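PDB 3DDM: putative mandelate racemase/muconate lactonizing enzyme from Bordetella bronchiseptica, which is a putative member of the mandelate racemase/muconate lactonizing enzyme family, within the enolase superfamily, and pairs an alpha+beta N-terminal domain with a TIM-barrel domain. Local coordinates for residues A8-F20 against V73-A87. The protein carries 1 engineered substitution. Residues are numbered along the deposited sequence; the frame is centred on the assembly and turned at random.
Sequences ASITPARVRAHVF and VETVLAPLLTARAFA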
ATOM      1  N   ALA A   8     -22.967  24.503  10.359  1.00 77.62           N
ATOM      2  CA  ALA A   8     -21.871  24.672  11.363  1.00 78.30           C
ATOM      3  C   ALA A   8     -20.596  23.958  10.902  1.00 78.27           C
ATOM      4  O   ALA A   8     -20.515  22.726  10.948  1.00 79.75           O
ATOM      5  CB  ALA A   8     -22.320  24.125  12.722  1.00 77.98           C
ATOM      6  N   SER A   9     -19.605  24.737  10.471  1.00 76.37           N
ATOM      7  CA  SER A   9     -18.333  24.201   9.987  1.00 74.09           C
ATOM      8  C   SER A   9     -17.607  23.311  11.001  1.00 72.40           C
ATOM      9  O   SER A   9     -17.837  23.406  12.210  1.00 71.96           O
ATOM     10  CB  SER A   9     -17.405  25.345   9.586  1.00 74.53           C
ATOM     11  OG  SER A   9     -16.754  25.876  10.726  1.00 74.85           O
ATOM     12  N   ILE A  10     -16.722  22.458  10.490  1.00 69.23           N
ATOM     13  CA  ILE A  10     -15.946  21.543  11.319  1.00 67.34           C
ATOM     14  C   ILE A  10     -14.549  22.105  11.549  1.00 65.65           C
ATOM     15  O   ILE A  10     -13.898  22.552  10.608  1.00 65.56           O
ATOM     16  CB  ILE A  10     -15.760  20.171  10.637  1.00 68.76           C
ATOM     17  CG1 ILE A  10     -17.058  19.727   9.964  1.00 69.07           C
ATOM     18  CG2 ILE A  10     -15.303  19.141  11.668  1.00 68.20           C
ATOM     19  CD1 ILE A  10     -18.177  19.463  10.923  1.00 71.64           C
ATOM     20  N   THR A  11     -14.079  22.072  12.790  1.00 63.16           N
ATOM     21  CA  THR A  11     -12.745  22.572  13.091  1.00 61.12           C
ATOM     22  C   THR A  11     -12.028  21.608  14.024  1.00 59.19           C
ATOM     23  O   THR A  11     -11.925  21.857  15.222  1.00 58.90           O
ATOM     24  CB  THR A  11     -12.789  23.967  13.752  1.00 61.73           C
ATOM     25  OG1 THR A  11     -13.548  24.866  12.931  1.00 62.20           O
ATOM     26  CG2 THR A  11     -11.370  24.521  13.910  1.00 60.54           C
ATOM     27  N   PRO A  12     -11.509  20.493  13.474  1.00 57.18           N
ATOM     28  CA  PRO A  12     -10.796  19.474  14.249  1.00 54.46           C
ATOM     29  C   PRO A  12      -9.741  20.117  15.135  1.00 53.57           C
ATOM     30  O   PRO A  12      -9.103  21.085  14.729  1.00 54.98           O
ATOM     31  CB  PRO A  12     -10.183  18.595  13.168  1.00 54.08           C
ATOM     32  CG  PRO A  12     -11.157  18.720  12.043  1.00 54.65           C
ATOM     33  CD  PRO A  12     -11.446  20.188  12.035  1.00 55.54           C
ATOM     34  N   ALA A  13      -9.554  19.577  16.336  1.00 51.47           N
ATOM     35  CA  ALA A  13      -8.577  20.121  17.267  1.00 51.05           C
ATOM     36  C   ALA A  13      -7.642  19.050  17.806  1.00 52.25           C
ATOM     37  O   ALA A  13      -6.451  19.292  18.008  1.00 52.37           O
ATOM     38  CB  ALA A  13      -9.287  20.804  18.414  1.00 49.43           C
ATOM     39  N   ARG A  14      -8.191  17.867  18.054  1.00 53.16           N
ATOM     40  CA  ARG A  14      -7.415  16.753  18.573  1.00 53.54           C
ATOM     41  C   ARG A  14      -7.910  15.506  17.868  1.00 52.80           C
ATOM     42  O   ARG A  14      -9.113  15.316  17.719  1.00 52.35           O
ATOM     43  CB  ARG A  14      -7.612  16.638  20.087  1.00 56.70           C
ATOM     44  CG  ARG A  14      -6.969  15.415  20.729  1.00 62.30           C
ATOM     45  CD  ARG A  14      -7.077  15.473  22.259  1.00 67.19           C
ATOM     46  NE  ARG A  14      -7.486  14.196  22.848  1.00 71.78           N
ATOM     47  CZ  ARG A  14      -8.704  13.663  22.726  1.00 74.21           C
ATOM     48  NH1 ARG A  14      -9.651  14.294  22.038  1.00 73.62           N
ATOM     49  NH2 ARG A  14      -8.977  12.488  23.286  1.00 75.49           N
ATOM     50  N   VAL A  15      -6.982  14.670  17.415  1.00 52.63           N
ATOM     51  CA  VAL A  15      -7.335  13.440  16.707  1.00 51.78           C
ATOM     52  C   VAL A  15      -6.521  12.274  17.251  1.00 52.65           C
ATOM     53  O   VAL A  15      -5.303  12.228  17.081  1.00 53.26           O
ATOM     54  CB  VAL A  15      -7.058  13.576  15.196  1.00 50.84           C
ATOM     55  CG1 VAL A  15      -7.434  12.295  14.484  1.00 50.33           C
ATOM     56  CG2 VAL A  15      -7.826  14.753  14.626  1.00 48.57           C
ATOM     57  N   ARG A  16      -7.184  11.326  17.903  1.00 54.01           N
ATOM     58  CA  ARG A  16      -6.471  10.184  18.467  1.00 54.98           C
ATOM     59  C   ARG A  16      -6.941   8.851  17.913  1.00 52.97           C
ATOM     60  O   ARG A  16      -8.108   8.688  17.546  1.00 53.83           O
ATOM     61  CB  ARG A  16      -6.602  10.175  19.994  1.00 58.86           C
ATOM     62  CG  ARG A  16      -6.232  11.497  20.637  1.00 66.84           C
ATOM     63  CD  ARG A  16      -6.098  11.399  22.156  1.00 73.80           C
ATOM     64  NE  ARG A  16      -4.939  10.600  22.559  1.00 79.68           N
ATOM     65  CZ  ARG A  16      -4.419  10.592  23.787  1.00 81.98           C
ATOM     66  NH1 ARG A  16      -4.953  11.346  24.748  1.00 80.81           N
ATOM     67  NH2 ARG A  16      -3.361   9.829  24.051  1.00 81.97           N
ATOM     68  N   ALA A  17      -6.017   7.897  17.854  1.00 50.86           N
ATOM     69  CA  ALA A  17      -6.320   6.564  17.360  1.00 49.12           C
ATOM     70  C   ALA A  17      -6.018   5.557  18.458  1.00 47.19           C
ATOM     71  O   ALA A  17      -4.990   5.651  19.120  1.00 46.31           O
ATOM     72  CB  ALA A  17      -5.482   6.261  16.135  1.00 50.39           C
ATOM     73  N   HIS A  18      -6.921   4.604  18.662  1.00 45.04           N
ATOM     74  CA  HIS A  18      -6.719   3.588  19.684  1.00 43.51           C
ATOM     75  C   HIS A  18      -6.756   2.224  19.039  1.00 43.80           C
ATOM     76  O   HIS A  18      -7.662   1.922  18.259  1.00 45.34           O
ATOM     77  CB  HIS A  18      -7.807   3.671  20.752  1.00 44.36           C
ATOM     78  CG  HIS A  18      -8.045   5.057  21.252  1.00 44.54           C
ATOM     79  ND1 HIS A  18      -9.029   5.873  20.735  1.00 43.93           N
ATOM     80  CD2 HIS A  18      -7.383   5.799  22.168  1.00 44.28           C
ATOM     81  CE1 HIS A  18      -8.963   7.058  21.311  1.00 43.60           C
ATOM     82  NE2 HIS A  18      -7.972   7.041  22.183  1.00 45.39           N
ATOM     83  N   VAL A  19      -5.768   1.401  19.363  1.00 42.18           N
ATOM     84  CA  VAL A  19      -5.696   0.061  18.804  1.00 42.02           C
ATOM     85  C   VAL A  19      -6.099  -0.978  19.842  1.00 41.80           C
ATOM     86  O   VAL A  19      -5.803  -0.837  21.024  1.00 42.05           O
ATOM     87  CB  VAL A  19      -4.275  -0.264  18.315  1.00 41.02           C
ATOM     88  CG1 VAL A  19      -4.262  -1.633  17.656  1.00 41.89           C
ATOM     89  CG2 VAL A  19      -3.796   0.812  17.351  1.00 40.18           C
ATOM     90  N   PHE A  20      -6.789  -2.017  19.386  1.00 42.11           N
ATOM     91  CA  PHE A  20      -7.239  -3.098  20.248  1.00 40.41           C
ATOM     92  C   PHE A  20      -7.004  -4.412  19.546  1.00 41.09           C
ATOM     93  O   PHE A  20      -7.147  -4.504  18.326  1.00 41.62           O
ATOM     94  CB  PHE A  20      -8.725  -2.964  20.563  1.00 39.41           C
ATOM     95  CG  PHE A  20      -9.057  -1.750  21.355  1.00 40.10           C
ATOM     96  CD1 PHE A  20      -9.430  -0.572  20.722  1.00 41.09           C
ATOM     97  CD2 PHE A  20      -8.947  -1.764  22.738  1.00 40.03           C
ATOM     98  CE1 PHE A  20      -9.690   0.581  21.456  1.00 40.57           C
ATOM     99  CE2 PHE A  20      -9.203  -0.619  23.481  1.00 41.11           C
ATOM    100  CZ  PHE A  20      -9.576   0.559  22.838  1.00 40.63           C
ATOM    101  N   VAL A  73      -2.847   7.815  11.104  1.00 45.13           N
ATOM    102  CA  VAL A  73      -3.872   8.757  11.535  1.00 45.27           C
ATOM    103  C   VAL A  73      -3.306   9.854  12.433  1.00 45.66           C
ATOM    104  O   VAL A  73      -3.609  11.034  12.247  1.00 44.84           O
ATOM    105  CB  VAL A  73      -5.020   8.032  12.278  1.00 44.59           C
ATOM    106  CG1 VAL A  73      -5.946   9.044  12.956  1.00 42.07           C
ATOM    107  CG2 VAL A  73      -5.802   7.192  11.299  1.00 43.61           C
ATOM    108  N   GLU A  74      -2.471   9.469  13.392  1.00 45.72           N
ATOM    109  CA  GLU A  74      -1.892  10.441  14.312  1.00 47.59           C
ATOM    110  C   GLU A  74      -0.686  11.224  13.773  1.00 48.06           C
ATOM    111  O   GLU A  74      -0.531  12.400  14.083  1.00 49.15           O
ATOM    112  CB  GLU A  74      -1.528   9.755  15.640  1.00 47.77           C
ATOM    113  CG  GLU A  74      -2.733   9.141  16.362  1.00 52.06           C
ATOM    114  CD  GLU A  74      -2.398   8.536  17.733  1.00 54.81           C
ATOM    115  OE1 GLU A  74      -1.414   7.764  17.829  1.00 57.34           O
ATOM    116  OE2 GLU A  74      -3.130   8.820  18.712  1.00 52.43           O
ATOM    117  N   THR A  75       0.157  10.601  12.955  1.00 48.29           N
ATOM    118  CA  THR A  75       1.334  11.304  12.437  1.00 48.36           C
ATOM    119  C   THR A  75       1.192  11.972  11.069  1.00 47.29           C
ATOM    120  O   THR A  75       1.960  12.873  10.747  1.00 47.45           O
ATOM    121  CB  THR A  75       2.572  10.373  12.363  1.00 49.43           C
ATOM    122  OG1 THR A  75       2.383   9.403  11.327  1.00 51.99           O
ATOM    123  CG2 THR A  75       2.780   9.645  13.683  1.00 50.80           C
ATOM    124  N   VAL A  76       0.221  11.556  10.266  1.00 46.23           N
ATOM    125  CA  VAL A  76       0.065  12.140   8.938  1.00 44.34           C
ATOM    126  C   VAL A  76      -1.251  12.862   8.677  1.00 46.42           C
ATOM    127  O   VAL A  76      -1.260  13.993   8.188  1.00 47.23           O
ATOM    128  CB  VAL A  76       0.263  11.060   7.858  1.00 42.97           C
ATOM    129  CG1 VAL A  76      -0.201  11.564   6.498  1.00 38.73           C
ATOM    130  CG2 VAL A  76       1.723  10.658   7.817  1.00 39.80           C
ATOM    131  N   LEU A  77      -2.365  12.217   8.994  1.00 46.59           N
ATOM    132  CA  LEU A  77      -3.667  12.820   8.758  1.00 46.29           C
ATOM    133  C   LEU A  77      -4.085  13.823   9.827  1.00 46.29           C
ATOM    134  O   LEU A  77      -4.727  14.817   9.515  1.00 47.25           O
ATOM    135  CB  LEU A  77      -4.726  11.728   8.652  1.00 46.78           C
ATOM    136  CG  LEU A  77      -4.458  10.633   7.623  1.00 47.50           C
ATOM    137  CD1 LEU A  77      -5.393   9.477   7.895  1.00 49.25           C
ATOM    138  CD2 LEU A  77      -4.638  11.168   6.217  1.00 46.53           C
ATOM    139  N   ALA A  78      -3.731  13.563  11.086  1.00 46.75           N
ATOM    140  CA  ALA A  78      -4.110  14.461  12.181  1.00 45.90           C
ATOM    141  C   ALA A  78      -3.652  15.900  11.939  1.00 46.12           C
ATOM    142  O   ALA A  78      -4.459  16.830  12.009  1.00 44.24           O
ATOM    143  CB  ALA A  78      -3.561  13.938  13.510  1.00 43.02           C
ATOM    144  N   PRO A  79      -2.350  16.103  11.648  1.00 47.36           N
ATOM    145  CA  PRO A  79      -1.795  17.439  11.393  1.00 47.66           C
ATOM    146  C   PRO A  79      -2.523  18.162  10.265  1.00 48.61           C
ATOM    147  O   PRO A  79      -2.831  19.352  10.376  1.00 50.00           O
ATOM    148  CB  PRO A  79      -0.346  17.151  11.040  1.00 47.32           C
ATOM    149  CG  PRO A  79      -0.044  15.917  11.848  1.00 48.89           C
ATOM    150  CD  PRO A  79      -1.282  15.084  11.632  1.00 47.82           C
ATOM    151  N   LEU A  80      -2.793  17.458   9.173  1.00 47.69           N
ATOM    152  CA  LEU A  80      -3.508  18.078   8.065  1.00 48.72           C
ATOM    153  C   LEU A  80      -4.865  18.551   8.581  1.00 49.93           C
ATOM    154  O   LEU A  80      -5.263  19.706   8.409  1.00 51.58           O
ATOM    155  CB  LEU A  80      -3.722  17.072   6.933  1.00 47.54           C
ATOM    156  CG  LEU A  80      -2.509  16.653   6.109  1.00 45.84           C
ATOM    157  CD1 LEU A  80      -2.932  15.615   5.095  1.00 43.31           C
ATOM    158  CD2 LEU A  80      -1.920  17.865   5.408  1.00 44.65           C
ATOM    159  N   LEU A  81      -5.562  17.635   9.234  1.00 50.63           N
ATOM    160  CA  LEU A  81      -6.886  17.881   9.782  1.00 51.02           C
ATOM    161  C   LEU A  81      -6.981  19.033  10.797  1.00 50.37           C
ATOM    162  O   LEU A  81      -7.911  19.840  10.736  1.00 50.04           O
ATOM    163  CB  LEU A  81      -7.384  16.581  10.414  1.00 51.16           C
ATOM    164  CG  LEU A  81      -8.837  16.155  10.246  1.00 51.73           C
ATOM    165  CD1 LEU A  81      -9.248  16.204   8.770  1.00 50.05           C
ATOM    166  CD2 LEU A  81      -8.985  14.742  10.824  1.00 51.85           C
ATOM    167  N   THR A  82      -6.028  19.118  11.719  1.00 49.75           N
ATOM    168  CA  THR A  82      -6.067  20.161  12.742  1.00 50.70           C
ATOM    169  C   THR A  82      -5.340  21.475  12.420  1.00 52.40           C
ATOM    170  O   THR A  82      -4.893  22.168  13.327  1.00 53.79           O
ATOM    171  CB  THR A  82      -5.518  19.631  14.088  1.00 48.87           C
ATOM    172  OG1 THR A  82      -4.114  19.363  13.972  1.00 46.83           O
ATOM    173  CG2 THR A  82      -6.240  18.362  14.489  1.00 47.38           C
ATOM    174  N   ALA A  83      -5.232  21.837  11.148  1.00 53.75           N
ATOM    175  CA  ALA A  83      -4.540  23.072  10.790  1.00 54.60           C
ATOM    176  C   ALA A  83      -5.456  24.083  10.099  1.00 55.94           C
ATOM    177  O   ALA A  83      -5.053  25.215   9.809  1.00 57.20           O
ATOM    178  CB  ALA A  83      -3.347  22.757   9.903  1.00 53.03           C
ATOM    179  N   ARG A  84      -6.691  23.675   9.841  1.00 55.39           N
ATOM    180  CA  ARG A  84      -7.653  24.551   9.193  1.00 54.75           C
ATOM    181  C   ARG A  84      -9.066  24.105   9.522  1.00 55.09           C
ATOM    182  O   ARG A  84      -9.267  23.129  10.254  1.00 56.46           O
ATOM    183  CB  ARG A  84      -7.455  24.527   7.679  1.00 53.11           C
ATOM    184  CG  ARG A  84      -7.422  23.138   7.095  1.00 51.25           C
ATOM    185  CD  ARG A  84      -7.556  23.188   5.593  1.00 50.84           C
ATOM    186  NE  ARG A  84      -8.871  23.681   5.205  1.00 51.52           N
ATOM    187  CZ  ARG A  84      -9.343  23.643   3.964  1.00 52.09           C
ATOM    188  NH1 ARG A  84      -8.600  23.136   2.988  1.00 52.29           N
ATOM    189  NH2 ARG A  84     -10.564  24.087   3.703  1.00 51.02           N
ATOM    190  N   ALA A  85     -10.041  24.827   8.984  1.00 52.98           N
ATOM    191  CA  ALA A  85     -11.439  24.501   9.202  1.00 51.52           C
ATOM    192  C   ALA A  85     -11.989  23.939   7.897  1.00 51.10           C
ATOM    193  O   ALA A  85     -11.339  24.044   6.849  1.00 51.24           O
ATOM    194  CB  ALA A  85     -12.203  25.740   9.606  1.00 51.98           C
ATOM    195  N   PHE A  86     -13.175  23.337   7.959  1.00 49.41           N
ATOM    196  CA  PHE A  86     -13.786  22.745   6.776  1.00 47.50           C
ATOM    197  C   PHE A  86     -15.278  22.990   6.732  1.00 47.30           C
ATOM    198  O   PHE A  86     -15.972  22.841   7.731  1.00 47.62           O
ATOM    199  CB  PHE A  86     -13.513  21.235   6.737  1.00 46.59           C
ATOM    200  CG  PHE A  86     -12.053  20.885   6.828  1.00 44.21           C
ATOM    201  CD1 PHE A  86     -11.423  20.794   8.064  1.00 42.19           C
ATOM    202  CD2 PHE A  86     -11.296  20.698   5.673  1.00 42.98           C
ATOM    203  CE1 PHE A  86     -10.063  20.528   8.154  1.00 42.14           C
ATOM    204  CE2 PHE A  86      -9.936  20.431   5.750  1.00 41.88           C
ATOM    205  CZ  PHE A  86      -9.317  20.347   6.994  1.00 42.90           C
ATOM    206  N   ALA A  87     -15.772  23.368   5.563  1.00 47.92           N
ATOM    207  CA  ALA A  87     -17.190  23.630   5.413  1.00 50.09           C
ATOM    208  C   ALA A  87     -17.998  22.443   5.939  1.00 50.96           C
ATOM    209  O   ALA A  87     -19.022  22.621   6.590  1.00 51.94           O
ATOM    210  CB  ALA A  87     -17.520  23.894   3.947  1.00 49.48           C
TER
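Val15 packs on helix 65-81 from its first side-chain carbon outward, its CB lying 3.9 Å from CB of Ala78. There it forks: CG1, anti to the backbone N (chi1 -180°), reaches CG1 of Val73 at 3.9 Å, the two side chains crossing at about a right angle, while CG2 turns toward the helix end, 4.0 Å from CD2 of Leu81 and close to CG2 of Thr82. Leu120 of helix 110-131 also touches Val15. The axes of strand 14-20 and helix 73-81 approach to 8.1 Å and run roughly antiparallel, at 155°. This is the N-terminal alpha+beta domain of the enolase superfamily, in which a three-stranded antiparallel sheet packs against helices; strand 14-23 is an outer strand of that sheet within the chain. Further along the strand, Ala17 is met by Glu74 of the helix, whose CG comes near the alanine CB, and OE2 accepts from Ala17 N at 3.2 Å. The N-H points almost straight at OE2 (172°), yet approaches from above the carboxylate plane. Toward the N-terminus, Pro12 sits at the end of the helix, its side chain crossing that of Leu81 at about a right angle: CB is 3.6 Å from Leu81 O, CG packs on Leu81 CG, and CD meets the Phe86 ring at its edge. Beyond the proline the two segments come together as a single antiparallel bridge, the hydrogen-bonded pair Ile10 and Phe86, with Ile10 N to Phe86 O and Phe86 N to Ile10 O both 2.9 Å. Beside it, Arg84 directs NE and NH2 to one acceptor, Ala85 O, and one face of its guanidinium lies against CE2 of Phe86.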